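Local coordinates for protein Pa14_01140 (PDB 6OX6) that acts as the immunity protein that binds the type VI secretion effector Tas1, a (p)ppApp-synthesizing toxin, and prevents its early activation, at residues G6-F9 and A10-D13; R63-T66 and R67-E71; L54-D57 and A58-F61; R26-R30 and Q31-H35. All coordinates share one frame; numbering follows the deposited sequence. Where two conformers were deposited one is given.

Contact 1: G6-F9 and A10-D13; sequences GEAF and ARRD
Arg11 folds back along the short helix 7-11 toward Glu7, one turn earlier, and shows how a long side chain can lie against the preceding turn of its own helix. Its CB and CG both pack near Glu7 O, CG at 3.4 Å. Bends at chi2 (-142°) and chi3 (-43°) then turn the chain back over the helix, and the guanidinium lays one face over Ala8 CA, off its centre. At the tip, NH1 of Arg11 comes 3.8 Å from Glu7 CB, which lies at the edge of the group. The same NH1 forms a long salt bridge with Glu7 OE2, at 3.9 Å; carboxylate and guanidinium stand almost perpendicular, so the link is one of charge more than of aligned groups. Beneath it run the helical bonds, Arg11 N to Glu7 O at 3.0 Å and Arg12 N to Ala8 O at 3.0 Å, the latter closing the last turn before Arg12 leaves helical geometry. Arg12 passes its NH2 by Ala8 CB and reaches a salt bridge with Glu64 on strand 63-65. On the inner side Ala8 and Phe9 rest on Ile14 of strand 14-18, Phe9 meets Trp27 of strand 23-28 edge-to-face, and Phe9 also packs on Pro414 of the Tas1 chain.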
loop_
_atom_site.group_PDB
_atom_site.type_symbol
_atom_site.label_atom_id
_atom_site.label_comp_id
_atom_site.label_asym_id
_atom_site.label_seq_id
_atom_site.Cartn_x
_atom_site.Cartn_y
_atom_site.Cartn_z
ATOM N N GLY B 6 1.202 12.342 -15.392
ATOM C CA GLY B 6 0.846 13.130 -16.562
ATOM C C GLY B 6 1.157 14.616 -16.478
ATOM O O GLY B 6 2.307 15.009 -16.242
ATOM N N GLU B 7 0.110 15.439 -16.633
ATOM C CA GLU B 7 0.273 16.844 -16.991
ATOM C C GLU B 7 1.228 17.593 -16.065
ATOM O O GLU B 7 2.155 18.271 -16.534
ATOM C CB GLU B 7 -1.096 17.522 -17.055
ATOM C CG GLU B 7 -1.440 17.677 -18.542
ATOM C CD GLU B 7 -2.792 18.401 -18.741
ATOM O OE1 GLU B 7 -3.710 17.913 -19.464
ATOM O OE2 GLU B 7 -2.847 19.570 -18.247
ATOM N N ALA B 8 1.051 17.436 -14.753
ATOM C CA ALA B 8 1.800 18.217 -13.769
ATOM C C ALA B 8 3.293 17.910 -13.799
ATOM O O ALA B 8 4.129 18.822 -13.697
ATOM C CB ALA B 8 1.250 17.941 -12.370
ATOM N N PHE B 9 3.648 16.618 -13.883
ATOM C CA PHE B 9 5.045 16.214 -13.894
ATOM C C PHE B 9 5.784 16.738 -15.116
ATOM O O PHE B 9 7.012 16.882 -15.097
ATOM C CB PHE B 9 5.118 14.688 -13.845
ATOM C CG PHE B 9 4.767 14.128 -12.504
ATOM C CD1 PHE B 9 3.453 13.810 -12.197
ATOM C CD2 PHE B 9 5.742 13.977 -11.535
ATOM C CE1 PHE B 9 3.122 13.315 -10.944
ATOM C CE2 PHE B 9 5.424 13.477 -10.279
ATOM C CZ PHE B 9 4.103 13.149 -9.983
ATOM N N ALA B 10 5.076 16.965 -16.204
ATOM C CA ALA B 10 5.734 17.559 -17.349
ATOM C C ALA B 10 5.751 19.074 -17.273
ATOM O O ALA B 10 6.586 19.693 -17.934
ATOM C CB ALA B 10 5.068 17.112 -18.647
ATOM N N ARG B 11 4.793 19.639 -16.544
ATOM C CA ARG B 11 4.691 21.078 -16.296
ATOM C C ARG B 11 5.760 21.722 -15.386
ATOM O O ARG B 11 6.227 22.827 -15.664
ATOM C CB ARG B 11 3.295 21.421 -15.767
ATOM C CG ARG B 11 2.252 21.628 -16.853
ATOM C CD ARG B 11 1.306 22.764 -16.501
ATOM N NE ARG B 11 0.891 22.716 -15.103
ATOM C CZ ARG B 11 0.020 21.839 -14.611
ATOM N NH1 ARG B 11 -0.531 20.932 -15.406
ATOM N NH2 ARG B 11 -0.299 21.869 -13.325
ATOM N N ARG B 12 6.137 21.034 -14.306
ATOM C CA ARG B 12 7.062 21.583 -13.326
ATOM C C ARG B 12 7.537 20.598 -12.272
ATOM O O ARG B 12 7.054 19.475 -12.195
ATOM C CB ARG B 12 6.290 22.640 -12.530
ATOM C CG ARG B 12 5.149 22.021 -11.731
ATOM C CD ARG B 12 4.077 23.006 -11.296
ATOM N NE ARG B 12 2.807 22.327 -11.059
ATOM C CZ ARG B 12 2.474 21.739 -9.915
ATOM N NH1 ARG B 12 3.310 21.755 -8.894
ATOM N NH2 ARG B 12 1.303 21.136 -9.791
ATOM N N ASP B 13 8.507 21.034 -11.474
ATOM C CA ASP B 13 8.928 20.285 -10.309
ATOM C C ASP B 13 7.740 19.992 -9.401
ATOM O O ASP B 13 6.824 20.804 -9.261
ATOM C CB ASP B 13 9.997 21.064 -9.546
ATOM C CG ASP B 13 11.317 21.179 -10.319
ATOM O OD1 ASP B 13 11.412 20.705 -11.477
ATOM O OD2 ASP B 13 12.282 21.702 -9.729
#

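Contact 2: R63-T66 and R67-E71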
loop_
_atom_site.group_PDB
_atom_site.type_symbol
_atom_site.label_atom_id
_atom_site.label_comp_id
_atom_site.label_asym_id
_atom_site.label_seq_id
_atom_site.Cartn_x
_atom_site.Cartn_y
_atom_site.Cartn_z
ATOM N N ARG B 63 0.246 13.546 -0.776
ATOM C CA ARG B 63 -0.250 14.878 -1.082
ATOM C C ARG B 63 0.908 15.737 -1.563
ATOM O O ARG B 63 2.074 15.501 -1.216
ATOM C CB ARG B 63 -0.930 15.528 0.134
ATOM C CG ARG B 63 0.009 15.758 1.315
ATOM C CD ARG B 63 -0.753 16.005 2.615
ATOM N NE ARG B 63 -1.509 14.835 3.052
ATOM C CZ ARG B 63 -2.827 14.723 2.945
ATOM N NH1 ARG B 63 -3.531 15.711 2.409
ATOM N NH2 ARG B 63 -3.440 13.622 3.366
ATOM N N GLU B 64 0.578 16.717 -2.387
ATOM C CA GLU B 64 1.589 17.611 -2.913
ATOM C C GLU B 64 1.979 18.627 -1.835
ATOM O O GLU B 64 1.133 19.095 -1.072
ATOM C CB GLU B 64 1.060 18.297 -4.185
ATOM C CG GLU B 64 2.066 19.194 -4.854
ATOM C CD GLU B 64 1.730 19.559 -6.296
ATOM O OE1 GLU B 64 0.715 19.063 -6.847
ATOM O OE2 GLU B 64 2.529 20.326 -6.886
ATOM N N ILE B 65 3.274 18.933 -1.745
ATOM C CA ILE B 65 3.790 19.976 -0.868
ATOM C C ILE B 65 4.656 20.918 -1.706
ATOM O O ILE B 65 4.850 20.718 -2.910
ATOM C CB ILE B 65 4.584 19.399 0.324
ATOM C CG1 ILE B 65 5.744 18.535 -0.194
ATOM C CG2 ILE B 65 3.641 18.600 1.259
ATOM C CD1 ILE B 65 6.741 17.995 0.896
ATOM N N THR B 66 5.171 21.957 -1.052
ATOM C CA THR B 66 5.993 22.946 -1.730
ATOM C C THR B 66 7.475 22.598 -1.609
ATOM O O THR B 66 7.891 21.786 -0.770
ATOM C CB THR B 66 5.748 24.343 -1.155
ATOM O OG1 THR B 66 6.332 24.418 0.148
ATOM C CG2 THR B 66 4.276 24.636 -1.050
ATOM N N ARG B 67 8.271 23.289 -2.418
ATOM C CA ARG B 67 9.713 23.120 -2.416
ATOM C C ARG B 67 10.270 23.484 -1.045
ATOM O O ARG B 67 11.159 22.804 -0.536
ATOM C CB ARG B 67 10.358 23.990 -3.497
ATOM C CG ARG B 67 11.876 23.918 -3.528
ATOM C CD ARG B 67 12.441 24.669 -4.722
ATOM N NE ARG B 67 13.550 25.541 -4.346
ATOM C CZ ARG B 67 13.422 26.628 -3.591
ATOM N NH1 ARG B 67 12.230 26.982 -3.130
ATOM N NH2 ARG B 67 14.486 27.364 -3.299
ATOM N N GLU B 68 9.752 24.554 -0.442
ATOM C CA GLU B 68 10.241 24.939 0.880
ATOM C C GLU B 68 9.897 23.876 1.923
ATOM O O GLU B 68 10.749 23.500 2.734
ATOM C CB GLU B 68 9.699 26.314 1.298
ATOM C CG GLU B 68 9.892 26.627 2.790
ATOM C CD GLU B 68 8.731 26.099 3.655
ATOM O OE1 GLU B 68 7.582 26.080 3.154
ATOM O OE2 GLU B 68 8.966 25.674 4.816
ATOM N N GLU B 69 8.658 23.372 1.919
ATOM C CA GLU B 69 8.299 22.318 2.866
ATOM C C GLU B 69 9.201 21.102 2.705
ATOM O O GLU B 69 9.676 20.527 3.693
ATOM C CB GLU B 69 6.844 21.894 2.681
ATOM C CG GLU B 69 5.832 22.947 3.005
ATOM C CD GLU B 69 4.429 22.444 2.760
ATOM O OE1 GLU B 69 3.853 21.749 3.638
ATOM O OE2 GLU B 69 3.932 22.683 1.643
ATOM N N TYR B 70 9.405 20.667 1.463
ATOM C CA TYR B 70 10.293 19.537 1.213
ATOM C C TYR B 70 11.693 19.818 1.735
ATOM O O TYR B 70 12.285 18.989 2.435
ATOM C CB TYR B 70 10.341 19.222 -0.276
ATOM C CG TYR B 70 11.296 18.098 -0.608
ATOM C CD1 TYR B 70 10.873 16.793 -0.585
ATOM C CD2 TYR B 70 12.639 18.353 -0.911
ATOM C CE1 TYR B 70 11.719 15.762 -0.885
ATOM C CE2 TYR B 70 13.508 17.318 -1.202
ATOM C CZ TYR B 70 13.034 16.030 -1.183
ATOM O OH TYR B 70 13.856 14.988 -1.471
ATOM N N GLU B 71 12.237 20.995 1.412
ATOM C CA GLU B 71 13.616 21.269 1.797
ATOM C C GLU B 71 13.755 21.448 3.296
ATOM O O GLU B 71 14.796 21.103 3.865
ATOM C CB GLU B 71 14.129 22.497 1.057
ATOM C CG GLU B 71 14.302 22.232 -0.417
ATOM C CD GLU B 71 14.801 23.453 -1.163
ATOM O OE1 GLU B 71 15.084 24.472 -0.494
ATOM O OE2 GLU B 71 14.919 23.385 -2.411
HETATM O O HOH W 1 8.373 26.769 -1.416
#
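Ile65 and Thr66 meet Glu69 and Tyr70 where strand 63-65 turns into helix 67-72, the strand axis standing almost perpendicular to that of helix segment 67-71 (93°) with 8.4 Å between them at closest approach. Thr66 is the N-cap, and with Glu69 it forms a capping box, in which each residue's side chain accepts from the other's backbone N-H. Glu69 N donates to Thr66 OG1 at 3.1 Å in a nearly straight bond (171°). In return Thr66 N donates to Glu69 OE2, also at 3.1 Å, meeting the oxygen from above the carboxylate plane. The two side chains cross at about a right angle. With chi1 of 72°, OG1 of Thr66 lies between its own backbone N and carbonyl carbon, facing the first turn, while Glu69 CG packs 3.3 Å from this OG1. The first regular helical bond, Tyr70 N to Thr66 O at 2.9 Å, closes the turn.

Ile65 supplies the apolar flank: its CB lies 3.6 Å from Glu69 OE2, and its CD1 reaches Tyr70 CB at 4.0 Å. The ring of Tyr70 continues inward to the sheet, touching Thr24 and Arg26, and its hydroxyl is hydrogen-bonded to Glu43. A water accepts from Glu68 N at 2.8 Å, serving another amide of the first turn.

The chemistry is that of a helix start where a hydroxyl and a water meet first-turn N-H groups, and the Glu69 carboxylate takes that of the N-cap residue itself. The negative charge of Glu69 at this N-terminal end would probably interact favourably with the helix dipole.

Contact 3: L54-D57 and A58-F61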
loop_
_atom_site.group_PDB
_atom_site.type_symbol
_atom_site.label_atom_id
_atom_site.label_comp_id
_atom_site.label_asym_id
_atom_site.label_seq_id
_atom_site.Cartn_x
_atom_site.Cartn_y
_atom_site.Cartn_z
ATOM N N LEU B 54 7.061 2.126 -3.603
ATOM C CA LEU B 54 6.702 3.115 -2.588
ATOM C C LEU B 54 6.441 4.473 -3.231
ATOM O O LEU B 54 5.511 5.197 -2.846
ATOM C CB LEU B 54 7.821 3.185 -1.543
ATOM C CG LEU B 54 7.717 4.176 -0.379
ATOM C CD1 LEU B 54 6.476 3.848 0.446
ATOM C CD2 LEU B 54 9.011 4.147 0.489
ATOM N N PHE B 55 7.195 4.800 -4.278
ATOM C CA PHE B 55 6.924 6.028 -5.017
ATOM C C PHE B 55 5.515 6.039 -5.614
ATOM O O PHE B 55 4.791 7.036 -5.504
ATOM C CB PHE B 55 7.948 6.208 -6.128
ATOM C CG PHE B 55 7.641 7.393 -7.025
ATOM C CD1 PHE B 55 7.721 8.687 -6.522
ATOM C CD2 PHE B 55 7.233 7.211 -8.346
ATOM C CE1 PHE B 55 7.442 9.778 -7.318
ATOM C CE2 PHE B 55 6.943 8.318 -9.155
ATOM C CZ PHE B 55 7.048 9.595 -8.641
ATOM N N ASN B 56 5.129 4.955 -6.291
ATOM C CA ASN B 56 3.784 4.900 -6.846
ATOM C C ASN B 56 2.721 4.883 -5.745
ATOM O O ASN B 56 1.620 5.399 -5.945
ATOM C CB ASN B 56 3.656 3.686 -7.769
ATOM C CG ASN B 56 4.306 3.942 -9.133
ATOM O OD1 ASN B 56 3.656 4.459 -10.035
ATOM N ND2 ASN B 56 5.580 3.613 -9.275
ATOM N N ASP B 57 3.032 4.331 -4.564
ATOM C CA ASP B 57 2.099 4.488 -3.444
ATOM C C ASP B 57 1.966 5.954 -3.056
ATOM O O ASP B 57 0.863 6.432 -2.748
ATOM C CB ASP B 57 2.537 3.652 -2.239
ATOM C CG ASP B 57 2.114 2.188 -2.350
ATOM O OD1 ASP B 57 1.518 1.819 -3.371
ATOM O OD2 ASP B 57 2.363 1.398 -1.407
ATOM N N ALA B 58 3.086 6.674 -3.051
ATOM C CA ALA B 58 3.077 8.093 -2.708
ATOM C C ALA B 58 2.243 8.883 -3.694
ATOM O O ALA B 58 1.513 9.801 -3.302
ATOM C CB ALA B 58 4.508 8.624 -2.658
ATOM N N LEU B 59 2.289 8.515 -4.975
ATOM C CA LEU B 59 1.442 9.201 -5.948
ATOM C C LEU B 59 -0.020 8.942 -5.669
ATOM O O LEU B 59 -0.852 9.848 -5.808
ATOM C CB LEU B 59 1.762 8.767 -7.370
ATOM C CG LEU B 59 3.195 9.013 -7.807
ATOM C CD1 LEU B 59 3.357 8.721 -9.307
ATOM C CD2 LEU B 59 3.575 10.440 -7.502
ATOM N N ARG B 60 -0.360 7.710 -5.277
ATOM C CA ARG B 60 -1.774 7.402 -5.167
ATOM C C ARG B 60 -2.356 7.989 -3.903
ATOM O O ARG B 60 -3.500 8.447 -3.907
ATOM C CB ARG B 60 -2.009 5.887 -5.223
ATOM C CG ARG B 60 -1.719 5.287 -6.602
ATOM C CD ARG B 60 -1.853 3.774 -6.565
ATOM N NE ARG B 60 -3.198 3.331 -6.181
ATOM C CZ ARG B 60 -3.508 2.055 -5.978
ATOM N NH1 ARG B 60 -2.554 1.110 -6.081
ATOM N NH2 ARG B 60 -4.741 1.725 -5.648
ATOM N N PHE B 61 -1.588 7.985 -2.818
ATOM C CA PHE B 61 -2.148 8.237 -1.502
ATOM C C PHE B 61 -1.530 9.429 -0.790
ATOM O O PHE B 61 -2.008 9.783 0.286
ATOM C CB PHE B 61 -2.009 6.984 -0.625
ATOM C CG PHE B 61 -2.483 5.707 -1.302
ATOM C CD1 PHE B 61 -3.797 5.593 -1.759
ATOM C CD2 PHE B 61 -1.634 4.617 -1.435
ATOM C CE1 PHE B 61 -4.241 4.417 -2.369
ATOM C CE2 PHE B 61 -2.067 3.420 -2.045
ATOM C CZ PHE B 61 -3.369 3.330 -2.521
#
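Phe55 and Leu59 lie one turn apart on helix 53-61, an i to i+4 pair on the face turned to the antiparallel sheet. Leu59 sets its branch point over the ring of Phe55: CG stands 4.2 Å from the ring centroid and 19° off the normal, a CH-pi contact displaced toward the rim. Both methyls lie over the same face, CD1 3.6 Å from Phe55 CE2 and CD2 3.8 Å from Phe55 CZ. Phe55 CG is anti to the backbone N (chi1 174°), which swings the ring out from the helix, where the Leu59 side chain can cover one face. Underneath, Leu59 N donates to Phe55 O at 3.0 Å, and Ala58 N to Leu54 O at 2.8 Å.

Farther out, Tyr25 meets the Phe55 ring edge-to-face, and Leu59 packs on Ile16, so two strands of the sheet hold the pair in place. Other residues of the helix face the toxin: Arg60 makes a salt bridge to Asp341 of the Tas1 chain, and Phe61 a cation-pi contact with Lys334 of that chain. Asp57, itself in a salt bridge with Arg53, runs alongside Phe61, carboxylate and ring planes inclined by 56°. At the helix end the Phe61 ring packs over Arg60 CB, and its CD2 lies 3.4 Å from Asp57 O, the same oxygen that accepts from Phe61 N at 2.9 Å.

Contact 4: R26-R30 and Q31-H35; sequences RWDHR and QGTIH
Asp28 O takes two successive amides from the opposite arm, Gly32 N weakly at 2.7 Å and Thr33 N at 3.2 Å, so that Gly32 and Thr33 together face one residue: a G1 beta bulge. Gly32 supplies the positive phi (73°) that this bulge requires. The Asp28 side chain braces the same turn. Its CG lies anti to the backbone N (chi1 -179°), bringing OD1 to Gln31 N at 3.2 Å in a nearly straight bond that arrives well above the carboxylate plane.

Beyond the bulge the strands pair regularly, Arg26 N to His35 O and His35 N to Arg26 O both measuring 2.8 Å. On the face with Asp28 and Thr33, the guanidinium of Arg26 lies nearly parallel to the imidazole of His35, their planes 15° apart, with NH2 over one face of the ring; Glu43 takes the NE of Arg26 in a salt bridge. A water in the imidazole plane is 2.7 Å from His35 ND1 and also donates to Arg26 O. On the other face Trp27 carries the contact. Ile34 CG1 meets the edge of its indole, 3.7 Å from CE3, while CZ3 reaches back to Gly32 C at 3.5 Å. Lys415 of the Tas1 chain packs on this indole and donates to His29 O. The whole is a beta hairpin of antiparallel strands 23-28 and 33-38, its turn closed by a G1 bulge.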
loop_
_atom_site.group_PDB
_atom_site.type_symbol
_atom_site.label_atom_id
_atom_site.label_comp_id
_atom_site.label_asym_id
_atom_site.label_seq_id
_atom_site.Cartn_x
_atom_site.Cartn_y
_atom_site.Cartn_z
ATOM N N ARG B 26 11.024 14.272 -4.333
ATOM C CA ARG B 26 11.254 15.437 -5.167
ATOM C C ARG B 26 11.362 14.976 -6.614
ATOM O O ARG B 26 12.164 14.084 -6.933
ATOM C CB ARG B 26 12.514 16.179 -4.724
ATOM C CG ARG B 26 12.965 17.280 -5.682
ATOM C CD ARG B 26 14.260 17.956 -5.152
ATOM N NE ARG B 26 15.430 17.089 -5.157
ATOM C CZ ARG B 26 16.313 17.039 -6.160
ATOM N NH1 ARG B 26 16.146 17.792 -7.248
ATOM N NH2 ARG B 26 17.364 16.230 -6.084
ATOM N N TRP B 27 10.535 15.559 -7.474
ATOM C CA TRP B 27 10.591 15.345 -8.912
ATOM C C TRP B 27 11.196 16.569 -9.593
ATOM O O TRP B 27 10.784 17.705 -9.343
ATOM C CB TRP B 27 9.188 15.043 -9.438
ATOM C CG TRP B 27 8.964 15.189 -10.919
ATOM C CD1 TRP B 27 8.321 16.215 -11.552
ATOM C CD2 TRP B 27 9.360 14.265 -11.954
ATOM N NE1 TRP B 27 8.298 15.994 -12.911
ATOM C CE2 TRP B 27 8.931 14.805 -13.182
ATOM C CE3 TRP B 27 10.043 13.036 -11.956
ATOM C CZ2 TRP B 27 9.149 14.158 -14.400
ATOM C CZ3 TRP B 27 10.264 12.392 -13.168
ATOM C CH2 TRP B 27 9.811 12.955 -14.375
ATOM N N ASP B 28 12.173 16.339 -10.440
ATOM C CA ASP B 28 12.817 17.380 -11.232
ATOM C C ASP B 28 12.365 17.155 -12.670
ATOM O O ASP B 28 12.761 16.170 -13.302
ATOM C CB ASP B 28 14.338 17.281 -11.076
ATOM C CG ASP B 28 15.104 18.352 -11.853
ATOM O OD1 ASP B 28 14.596 18.896 -12.861
ATOM O OD2 ASP B 28 16.255 18.611 -11.466
ATOM N N HIS B 29 11.510 18.038 -13.189
ATOM C CA HIS B 29 10.939 17.731 -14.495
ATOM C C HIS B 29 11.981 17.867 -15.610
ATOM O O HIS B 29 11.985 17.065 -16.549
ATOM C CB HIS B 29 9.700 18.589 -14.754
ATOM C CG HIS B 29 10.002 19.982 -15.202
ATOM N ND1 HIS B 29 10.279 21.003 -14.320
ATOM C CD2 HIS B 29 10.064 20.524 -16.441
ATOM C CE1 HIS B 29 10.504 22.117 -14.995
ATOM N NE2 HIS B 29 10.368 21.855 -16.284
ATOM N N ARG B 30 12.898 18.832 -15.505
ATOM C CA ARG B 30 13.951 18.968 -16.511
ATOM C C ARG B 30 14.816 17.712 -16.594
ATOM O O ARG B 30 15.009 17.147 -17.675
ATOM C CB ARG B 30 14.808 20.190 -16.212
ATOM C CG ARG B 30 14.079 21.514 -16.430
ATOM C CD ARG B 30 15.020 22.705 -16.175
ATOM N NE ARG B 30 15.893 23.023 -17.318
ATOM C CZ ARG B 30 17.120 22.525 -17.518
ATOM N NH1 ARG B 30 17.647 21.658 -16.657
ATOM N NH2 ARG B 30 17.832 22.896 -18.584
ATOM N N GLN B 31 15.344 17.251 -15.464
ATOM C CA GLN B 31 16.191 16.065 -15.514
ATOM C C GLN B 31 15.394 14.774 -15.607
ATOM O O GLN B 31 15.964 13.737 -15.976
ATOM C CB GLN B 31 17.118 16.014 -14.297
ATOM C CG GLN B 31 18.015 17.241 -14.174
ATOM C CD GLN B 31 18.812 17.503 -15.441
ATOM O OE1 GLN B 31 19.451 16.595 -15.981
ATOM N NE2 GLN B 31 18.778 18.750 -15.921
ATOM N N GLY B 32 14.107 14.807 -15.266
ATOM C CA GLY B 32 13.296 13.600 -15.259
ATOM C C GLY B 32 13.598 12.658 -14.110
ATOM O O GLY B 32 13.454 11.432 -14.261
ATOM N N THR B 33 13.987 13.191 -12.949
ATOM C CA THR B 33 14.506 12.361 -11.869
ATOM C C THR B 33 13.637 12.459 -10.626
ATOM O O THR B 33 13.040 13.505 -10.324
ATOM C CB THR B 33 15.954 12.740 -11.513
ATOM O OG1 THR B 33 16.047 14.156 -11.357
ATOM C CG2 THR B 33 16.907 12.322 -12.633
ATOM N N ILE B 34 13.591 11.352 -9.895
ATOM C CA ILE B 34 12.901 11.267 -8.627
ATOM C C ILE B 34 13.954 11.062 -7.565
ATOM O O ILE B 34 14.810 10.170 -7.703
ATOM C CB ILE B 34 11.898 10.106 -8.600
ATOM C CG1 ILE B 34 10.897 10.224 -9.753
ATOM C CG2 ILE B 34 11.236 10.064 -7.231
ATOM C CD1 ILE B 34 10.199 8.926 -10.080
ATOM N N HIS B 35 13.900 11.875 -6.512
ATOM C CA HIS B 35 14.694 11.635 -5.317
ATOM C C HIS B 35 13.776 11.461 -4.125
ATOM O O HIS B 35 12.665 11.982 -4.111
ATOM C CB HIS B 35 15.678 12.767 -5.052
ATOM C CG HIS B 35 16.869 12.723 -5.948
ATOM N ND1 HIS B 35 16.858 13.257 -7.217
ATOM C CD2 HIS B 35 18.099 12.183 -5.775
ATOM C CE1 HIS B 35 18.035 13.057 -7.786
ATOM N NE2 HIS B 35 18.806 12.406 -6.932
HETATM O O HOH W 2 14.746 14.471 -8.432
HETATM O O HOH W 3 18.120 15.881 -10.640
#

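Overall arrangement
Contacts 4 and 2 include strands of one antiparallel sheet, and the helices of contacts 1 and 3 pack against it. Contacts 1 and 4 have the nearest centres, about 10 Å apart, and are joined by two probable hydrogen bonds: Trp27 NE1 lies 2.7 Å from Phe9 O and His29 ND1 3.1 Å from Asp13 OD1. Contact 3 packs against both, Leu59 CD2 on Phe9 CZ at 3.7 Å and Phe55 CE2 on Ile34 CD1 at 3.4 Å. Contact 2, across the chain's centre from contact 3, reaches contact 1 through the salt bridge of Glu64 OE2 with Arg12 NH1 (2.6 Å) and contact 4 through Tyr70 packing on Arg26. Contacts 1, 3 and 4 touch the Tas1 chain, whereas contact 2 does not.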